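Local coordinates for DUF4440 domain-containing protein (Prochlorococcus marinus, PDB 3HZP) that is of unknown function but adopts an NTF2-like fold and pairs with a second copy of itself across its curved beta sheet, at residues K69-L72 with A78-V81. Sequence-based numbering, arbitrary orientation.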
loop_
_atom_site.group_PDB
_atom_site.type_symbol
_atom_site.label_atom_id
_atom_site.label_comp_id
_atom_site.label_asym_id
_atom_site.label_seq_id
_atom_site.Cartn_x
_atom_site.Cartn_y
_atom_site.Cartn_z
ATOM N N LYS A 69 10.071 -4.500 -5.597
ATOM C CA LYS A 69 9.506 -4.050 -6.875
ATOM C C LYS A 69 9.962 -2.628 -7.107
ATOM O O LYS A 69 9.896 -1.793 -6.190
ATOM C CB LYS A 69 7.975 -4.089 -6.860
ATOM C CG LYS A 69 7.318 -3.679 -8.154
ATOM C CD LYS A 69 5.821 -3.824 -8.115
ATOM C CE LYS A 69 5.185 -3.534 -9.432
ATOM N NZ LYS A 69 5.646 -4.466 -10.508
ATOM N N PHE A 70 10.437 -2.347 -8.305
ATOM C CA PHE A 70 10.661 -0.973 -8.714
ATOM C C PHE A 70 10.267 -0.865 -10.162
ATOM O O PHE A 70 10.751 -1.656 -10.973
ATOM C CB PHE A 70 12.132 -0.492 -8.589
ATOM C CG PHE A 70 12.280 0.865 -9.169
ATOM C CD1 PHE A 70 11.954 1.982 -8.422
ATOM C CD2 PHE A 70 12.619 1.031 -10.503
ATOM C CE1 PHE A 70 11.943 3.243 -9.047
ATOM C CE2 PHE A 70 12.632 2.289 -11.093
ATOM C CZ PHE A 70 12.305 3.365 -10.373
ATOM N N GLU A 71 9.453 0.126 -10.512
ATOM C CA GLU A 71 9.278 0.442 -11.912
ATOM C C GLU A 71 8.773 1.846 -12.091
ATOM O O GLU A 71 8.028 2.368 -11.267
ATOM C CB GLU A 71 8.343 -0.538 -12.614
ATOM C CG GLU A 71 6.975 -0.544 -12.187
ATOM C CD GLU A 71 6.088 -1.535 -13.011
ATOM O OE1 GLU A 71 6.260 -1.676 -14.234
ATOM O OE2 GLU A 71 5.172 -2.090 -12.419
ATOM N N LEU A 72 9.197 2.453 -13.185
ATOM C CA LEU A 72 8.605 3.707 -13.628
ATOM C C LEU A 72 7.194 3.460 -14.108
ATOM O O LEU A 72 6.932 2.399 -14.704
ATOM C CB LEU A 72 9.409 4.332 -14.752
ATOM C CG LEU A 72 10.754 4.884 -14.383
ATOM C CD1 LEU A 72 11.472 5.392 -15.649
ATOM C CD2 LEU A 72 10.679 6.051 -13.345
ATOM N N ALA A 78 6.492 6.553 -10.302
ATOM C CA ALA A 78 7.121 5.268 -10.024
ATOM C C ALA A 78 6.502 4.606 -8.840
ATOM O O ALA A 78 5.929 5.255 -7.952
ATOM C CB ALA A 78 8.623 5.433 -9.779
ATOM N N ILE A 79 6.667 3.288 -8.786
ATOM C CA ILE A 79 6.323 2.488 -7.638
ATOM C C ILE A 79 7.604 1.832 -7.104
ATOM O O ILE A 79 8.380 1.300 -7.883
ATOM C CB ILE A 79 5.230 1.420 -7.948
ATOM C CG1 ILE A 79 5.020 0.533 -6.720
ATOM C CG2 ILE A 79 5.540 0.562 -9.204
ATOM C CD1 ILE A 79 3.697 -0.305 -6.817
ATOM N N CYS A 80 7.745 1.819 -5.777
ATOM C CA CYS A 80 8.796 1.064 -5.129
ATOM C C CYS A 80 8.217 0.363 -3.918
ATOM O O CYS A 80 7.664 1.019 -3.006
ATOM C CB CYS A 80 9.990 1.958 -4.764
ATOM S SG CYS A 80 11.386 1.020 -4.101
ATOM N N VAL A 81 8.356 -0.947 -3.892
ATOM C CA VAL A 81 7.929 -1.775 -2.783
ATOM C C VAL A 81 9.144 -2.320 -2.094
ATOM O O VAL A 81 10.029 -2.857 -2.766
ATOM C CB VAL A 81 7.020 -2.937 -3.272
ATOM C CG1 VAL A 81 6.633 -3.871 -2.090
ATOM C CG2 VAL A 81 5.764 -2.389 -4.008
#
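The carbonyl O of Lys-69 receives the N-H of Val-81 at 2.9 Å, a nearly straight bond (163° at the hydrogen), and also takes a CA-H...O contact from Cys-80 CA at 3.2 Å. The same doubling occurs at Ile-79 O, which accepts Glu-71 N and touches Phe-70 CA. With the bonds from Lys-69 N to Val-81 O and from Ile-79 N to Glu-71 O, the latter 3.0 Å long, two hydrogen-bonded pairs alternate with the non-hydrogen-bonded pairs Phe-70/Cys-80 and Leu-72/Ala-78. The N-to-C directions of segments 69-72 and 78-81 differ by 175°, antiparallel, as in the hairpin of strands 57-72 and 77-90. Phe-70, Leu-72, Ala-78 and Cys-80 face helix 4-15; the Phe-70 ring turns its edge to Cys-80 CB, while CE1 lies 4.0 Å from Ala-78 CB. On the other face, Glu-71 and Ile-79 run side by side, CG against CG2 at 3.5 Å. A chi1 of 65° sets Glu-71 CG between its backbone N and carbonyl carbon, and the chain then extends to the carboxylate. There Lys-69 NZ meets OE2 at 3.1 Å from above the carboxylate plane, and Lys-106 of the second subunit forms another salt bridge to OE2; Lys-69 NZ also pairs with Asp-32 of that subunit. Replacing Glu-71 by an alanine would probably cost both lysines a shared partner and Ile-79 CG2 the packing of CG. Backbone bonding thus fixes the hairpin register, whereas the alternating charges, probably mutually stabilising, link its edge strand to the partner subunit.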